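Local coordinates for protein Nrps/pks (Streptomyces albus, PDB 4OPF) that probably catalyses decarboxylative chain extension of the growing polyketide, as a ketosynthase domain of the "AT-less" synthase that makes oxazolomycin, at residues Leu57-Leu69 with Asp78-Phe90. Numbering follows the deposited sequence.
Sequences LDLEGFDPGHFHL and DPQALLLLEETLF
Glu86 OE1 is gripped by three groups: a water that donates to it at 2.9 Å and also donates to Gly61 O, and the guanidinium groups of Arg17 and Arg428, both in salt bridges. Its partner oxygen, Glu86 OE2, accepts from a second water at 2.8 Å, and that water accepts in turn from Asp63 N. Two waters thus join helix 79-95 to the backbone of loop 57-69, and the two arginines would be expected to favour the ionised form of this buried carboxylate. The chain of Glu86 is extended beyond CG (chi2 -170°), which carries the oxygens from the helix to the loop backbone.

Beside this polar link, the Phe62 side chain crosses that of Leu82 at about a right angle. Leu82 CB sits over one face of the Phe62 ring, 3.8 Å from the centroid and 14° off the normal, a CH-pi contact; Leu82 CD1 approaches CD2 of the same ring, and Pro79 CB and Leu83 CB meet its far end. With an alanine here, Leu82 CB is likely to lose the ring face it packs on, leaving a gap between the loop and the helix surface formed by Pro79, Leu82 and Leu83.

Phe67 also takes a CH-pi contact on one face, from Leu85 CB at 4.1 Å from the ring centroid, but these two side chains run past each other in opposite directions instead of crossing. His66 CD2 lies over the opposite face. CZ of Phe67 meets Leu89 CD2 at 4.0 Å, and Leu69 CD1 fits against Leu82 CD2 and Leu85 CD1. At the other end, Leu83 places CG anti to its backbone N (chi1 -176°), which turns both methyls to the loop: CD2 meets Leu57 CD1 at 3.8 Å, and CD1 meets Leu59 CD2, the Leu59 side chain crossing at about a right angle.

Leu83 also touches Val227 of strand 226-234, and Leu85 touches Leu143 of helix 138-147, placing the helix between the core and this covering loop within the N-terminal half of a thiolase-fold ketosynthase.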
loop_
_atom_site.group_PDB
_atom_site.type_symbol
_atom_site.label_atom_id
_atom_site.label_comp_id
_atom_site.label_asym_id
_atom_site.label_seq_id
_atom_site.Cartn_x
_atom_site.Cartn_y
_atom_site.Cartn_z
ATOM N N LEU A 57 -21.213 6.626 -16.239
ATOM C CA LEU A 57 -22.197 5.986 -15.405
ATOM C C LEU A 57 -23.360 6.960 -15.500
ATOM O O LEU A 57 -23.149 8.147 -15.702
ATOM C CB LEU A 57 -21.713 5.858 -13.951
ATOM C CG LEU A 57 -20.406 5.108 -13.786
ATOM C CD1 LEU A 57 -20.027 4.957 -12.329
ATOM C CD2 LEU A 57 -20.549 3.769 -14.457
ATOM N N ASP A 58 -24.581 6.478 -15.370
ATOM C CA ASP A 58 -25.714 7.403 -15.380
ATOM C C ASP A 58 -26.123 7.554 -13.934
ATOM O O ASP A 58 -27.056 6.917 -13.469
ATOM C CB ASP A 58 -26.853 6.913 -16.301
ATOM C CG ASP A 58 -26.537 7.118 -17.811
ATOM O OD1 ASP A 58 -26.002 8.193 -18.190
ATOM O OD2 ASP A 58 -26.818 6.198 -18.624
ATOM N N LEU A 59 -25.352 8.347 -13.209
ATOM C CA LEU A 59 -25.600 8.558 -11.791
ATOM C C LEU A 59 -26.834 9.420 -11.626
ATOM O O LEU A 59 -26.964 10.428 -12.290
ATOM C CB LEU A 59 -24.432 9.284 -11.134
ATOM C CG LEU A 59 -23.157 8.489 -11.020
ATOM C CD1 LEU A 59 -22.217 9.235 -10.113
ATOM C CD2 LEU A 59 -23.482 7.097 -10.502
ATOM N N GLU A 60 -27.722 9.024 -10.726
ATOM C CA GLU A 60 -28.927 9.807 -10.444
ATOM C C GLU A 60 -28.884 10.553 -9.114
ATOM O O GLU A 60 -29.917 10.799 -8.498
ATOM C CB GLU A 60 -30.130 8.885 -10.482
ATOM C CG GLU A 60 -30.503 8.493 -11.891
ATOM C CD GLU A 60 -31.819 7.788 -11.905
ATOM O OE1 GLU A 60 -32.070 7.032 -10.939
ATOM O OE2 GLU A 60 -32.592 8.007 -12.860
ATOM N N GLY A 61 -27.686 10.940 -8.699
ATOM C CA GLY A 61 -27.488 11.503 -7.378
ATOM C C GLY A 61 -27.193 10.441 -6.320
ATOM O O GLY A 61 -26.853 9.270 -6.622
ATOM N N PHE A 62 -27.327 10.855 -5.072
ATOM C CA PHE A 62 -26.847 10.074 -3.954
ATOM C C PHE A 62 -27.852 10.247 -2.846
ATOM O O PHE A 62 -28.722 11.130 -2.927
ATOM C CB PHE A 62 -25.457 10.577 -3.536
ATOM C CG PHE A 62 -24.379 10.447 -4.622
ATOM C CD1 PHE A 62 -23.834 9.192 -4.964
ATOM C CD2 PHE A 62 -23.902 11.579 -5.302
ATOM C CE1 PHE A 62 -22.848 9.068 -5.945
ATOM C CE2 PHE A 62 -22.928 11.447 -6.312
ATOM C CZ PHE A 62 -22.392 10.197 -6.618
ATOM N N ASP A 63 -27.751 9.401 -1.831
ATOM C CA ASP A 63 -28.551 9.524 -0.597
ATOM C C ASP A 63 -27.640 9.773 0.613
ATOM O O ASP A 63 -27.341 8.853 1.345
ATOM C CB ASP A 63 -29.358 8.258 -0.372
ATOM C CG ASP A 63 -30.380 8.402 0.753
ATOM O OD1 ASP A 63 -30.226 9.305 1.609
ATOM O OD2 ASP A 63 -31.338 7.588 0.775
ATOM N N PRO A 64 -27.195 11.013 0.821
ATOM C CA PRO A 64 -26.276 11.348 1.927
ATOM C C PRO A 64 -26.829 10.923 3.287
ATOM O O PRO A 64 -26.048 10.462 4.137
ATOM C CB PRO A 64 -26.207 12.885 1.902
ATOM C CG PRO A 64 -26.713 13.279 0.555
ATOM C CD PRO A 64 -27.720 12.221 0.171
ATOM N N GLY A 65 -28.137 11.122 3.470
ATOM C CA GLY A 65 -28.834 10.838 4.729
ATOM C C GLY A 65 -28.613 9.414 5.224
ATOM O O GLY A 65 -28.343 9.166 6.410
ATOM N N HIS A 66 -28.665 8.475 4.291
ATOM C CA HIS A 66 -28.478 7.083 4.619
ATOM C C HIS A 66 -27.114 6.883 5.192
ATOM O O HIS A 66 -26.913 6.073 6.092
ATOM C CB HIS A 66 -28.669 6.219 3.400
ATOM C CG HIS A 66 -28.845 4.772 3.724
ATOM N ND1 HIS A 66 -30.088 4.177 3.796
ATOM C CD2 HIS A 66 -27.939 3.804 4.011
ATOM C CE1 HIS A 66 -29.936 2.899 4.097
ATOM N NE2 HIS A 66 -28.645 2.649 4.243
ATOM N N PHE A 67 -26.165 7.676 4.736
ATOM C CA PHE A 67 -24.807 7.588 5.264
ATOM C C PHE A 67 -24.468 8.593 6.337
ATOM O O PHE A 67 -23.276 8.845 6.592
ATOM C CB PHE A 67 -23.811 7.631 4.070
ATOM C CG PHE A 67 -24.028 6.500 3.108
ATOM C CD1 PHE A 67 -23.462 5.277 3.360
ATOM C CD2 PHE A 67 -24.916 6.616 2.057
ATOM C CE1 PHE A 67 -23.727 4.210 2.515
ATOM C CE2 PHE A 67 -25.214 5.557 1.238
ATOM C CZ PHE A 67 -24.593 4.343 1.454
ATOM N N HIS A 68 -25.479 9.177 6.984
ATOM C CA HIS A 68 -25.216 10.157 8.039
ATOM C C HIS A 68 -24.416 11.323 7.577
ATOM O O HIS A 68 -23.593 11.878 8.301
ATOM C CB HIS A 68 -24.571 9.493 9.286
ATOM C CG HIS A 68 -25.302 8.266 9.720
ATOM N ND1 HIS A 68 -24.677 7.043 9.903
ATOM C CD2 HIS A 68 -26.630 8.044 9.891
ATOM C CE1 HIS A 68 -25.588 6.140 10.230
ATOM N NE2 HIS A 68 -26.782 6.720 10.216
ATOM N N LEU A 69 -24.725 11.782 6.374
ATOM C CA LEU A 69 -24.064 12.945 5.825
ATOM C C LEU A 69 -25.107 13.997 5.536
ATOM O O LEU A 69 -26.208 13.697 5.110
ATOM C CB LEU A 69 -23.333 12.614 4.519
ATOM C CG LEU A 69 -22.116 11.658 4.652
ATOM C CD1 LEU A 69 -21.644 11.193 3.284
ATOM C CD2 LEU A 69 -20.971 12.312 5.438
ATOM N N ASP A 78 -15.692 14.527 -2.675
ATOM C CA ASP A 78 -15.451 13.878 -3.956
ATOM C C ASP A 78 -16.604 12.890 -4.240
ATOM O O ASP A 78 -16.854 11.967 -3.455
ATOM C CB ASP A 78 -14.080 13.187 -3.889
ATOM C CG ASP A 78 -13.699 12.435 -5.163
ATOM O OD1 ASP A 78 -14.468 12.410 -6.155
ATOM O OD2 ASP A 78 -12.598 11.832 -5.130
ATOM N N PRO A 79 -17.256 13.041 -5.391
ATOM C CA PRO A 79 -18.329 12.083 -5.675
ATOM C C PRO A 79 -17.898 10.635 -5.794
ATOM O O PRO A 79 -18.737 9.748 -5.619
ATOM C CB PRO A 79 -18.951 12.583 -6.999
ATOM C CG PRO A 79 -18.100 13.727 -7.463
ATOM C CD PRO A 79 -17.301 14.226 -6.284
ATOM N N GLN A 80 -16.617 10.384 -6.068
ATOM C CA GLN A 80 -16.097 9.019 -6.042
ATOM C C GLN A 80 -16.261 8.425 -4.652
ATOM O O GLN A 80 -16.491 7.229 -4.524
ATOM C CB GLN A 80 -14.627 8.990 -6.465
ATOM C CG GLN A 80 -14.357 9.515 -7.875
ATOM C CD GLN A 80 -12.880 9.445 -8.260
ATOM O OE1 GLN A 80 -12.545 8.835 -9.258
ATOM N NE2 GLN A 80 -11.989 10.093 -7.472
ATOM N N ALA A 81 -16.166 9.255 -3.604
ATOM C CA ALA A 81 -16.280 8.749 -2.266
ATOM C C ALA A 81 -17.732 8.339 -1.986
ATOM O O ALA A 81 -17.991 7.289 -1.373
ATOM C CB ALA A 81 -15.783 9.774 -1.254
ATOM N N LEU A 82 -18.680 9.139 -2.428
ATOM C CA LEU A 82 -20.087 8.825 -2.229
ATOM C C LEU A 82 -20.481 7.559 -2.983
ATOM O O LEU A 82 -21.218 6.741 -2.473
ATOM C CB LEU A 82 -20.954 9.961 -2.700
ATOM C CG LEU A 82 -20.674 11.278 -1.975
ATOM C CD1 LEU A 82 -21.421 12.448 -2.575
ATOM C CD2 LEU A 82 -21.140 11.114 -0.553
ATOM N N LEU A 83 -19.974 7.394 -4.198
ATOM C CA LEU A 83 -20.242 6.210 -4.956
ATOM C C LEU A 83 -19.667 4.962 -4.303
ATOM O O LEU A 83 -20.293 3.918 -4.330
ATOM C CB LEU A 83 -19.630 6.381 -6.334
ATOM C CG LEU A 83 -19.844 5.312 -7.377
ATOM C CD1 LEU A 83 -21.296 5.062 -7.591
ATOM C CD2 LEU A 83 -19.179 5.724 -8.695
ATOM N N LEU A 84 -18.454 5.050 -3.776
ATOM C CA LEU A 84 -17.851 3.934 -3.051
ATOM C C LEU A 84 -18.657 3.539 -1.816
ATOM O O LEU A 84 -18.739 2.359 -1.474
ATOM C CB LEU A 84 -16.452 4.277 -2.580
ATOM C CG LEU A 84 -15.381 4.043 -3.605
ATOM C CD1 LEU A 84 -14.078 4.524 -2.976
ATOM C CD2 LEU A 84 -15.241 2.558 -3.985
ATOM N N LEU A 85 -19.201 4.523 -1.102
ATOM C CA LEU A 85 -20.051 4.209 0.055
ATOM C C LEU A 85 -21.270 3.334 -0.349
ATOM O O LEU A 85 -21.559 2.325 0.296
ATOM C CB LEU A 85 -20.557 5.499 0.740
ATOM C CG LEU A 85 -19.488 6.197 1.591
ATOM C CD1 LEU A 85 -19.946 7.594 1.954
ATOM C CD2 LEU A 85 -19.273 5.413 2.873
ATOM N N GLU A 86 -21.939 3.727 -1.417
ATOM C CA GLU A 86 -23.073 2.944 -1.940
ATOM C C GLU A 86 -22.624 1.577 -2.354
ATOM O O GLU A 86 -23.248 0.584 -1.994
ATOM C CB GLU A 86 -23.741 3.547 -3.185
ATOM C CG GLU A 86 -24.588 4.725 -2.969
ATOM C CD GLU A 86 -25.418 5.137 -4.201
ATOM O OE1 GLU A 86 -25.351 4.504 -5.300
ATOM O OE2 GLU A 86 -26.156 6.146 -4.057
ATOM N N GLU A 87 -21.608 1.525 -3.181
ATOM C CA GLU A 87 -21.213 0.217 -3.706
ATOM C C GLU A 87 -20.650 -0.702 -2.642
ATOM O O GLU A 87 -20.776 -1.906 -2.761
ATOM C CB GLU A 87 -20.221 0.345 -4.821
ATOM C CG GLU A 87 -20.848 0.917 -6.058
ATOM C CD GLU A 87 -21.958 0.015 -6.632
ATOM O OE1 GLU A 87 -21.881 -1.259 -6.616
ATOM O OE2 GLU A 87 -22.922 0.613 -7.094
ATOM N N THR A 88 -19.981 -0.159 -1.625
ATOM C CA THR A 88 -19.501 -1.004 -0.527
ATOM C C THR A 88 -20.716 -1.548 0.221
ATOM O O THR A 88 -20.744 -2.742 0.521
ATOM C CB THR A 88 -18.546 -0.249 0.386
ATOM O OG1 THR A 88 -17.421 0.199 -0.391
ATOM C CG2 THR A 88 -18.120 -1.117 1.571
ATOM N N LEU A 89 -21.706 -0.703 0.517
ATOM C CA LEU A 89 -22.932 -1.189 1.101
ATOM C C LEU A 89 -23.534 -2.321 0.257
ATOM O O LEU A 89 -23.945 -3.339 0.814
ATOM C CB LEU A 89 -23.942 -0.086 1.288
ATOM C CG LEU A 89 -25.305 -0.526 1.808
ATOM C CD1 LEU A 89 -25.234 -1.162 3.203
ATOM C CD2 LEU A 89 -26.208 0.664 1.795
ATOM N N PHE A 90 -23.573 -2.152 -1.059
ATOM C CA PHE A 90 -24.148 -3.166 -1.902
ATOM C C PHE A 90 -23.317 -4.446 -1.934
ATOM O O PHE A 90 -23.866 -5.545 -2.082
ATOM C CB PHE A 90 -24.385 -2.652 -3.333
ATOM C CG PHE A 90 -25.345 -1.481 -3.448
ATOM C CD1 PHE A 90 -26.265 -1.183 -2.477
ATOM C CD2 PHE A 90 -25.279 -0.659 -4.551
ATOM C CE1 PHE A 90 -27.117 -0.084 -2.596
ATOM C CE2 PHE A 90 -26.139 0.444 -4.685
ATOM C CZ PHE A 90 -27.055 0.722 -3.710
HETATM O O HOH W 1 -25.586 6.742 -7.084
HETATM O O HOH W 2 -25.452 7.751 -1.849
#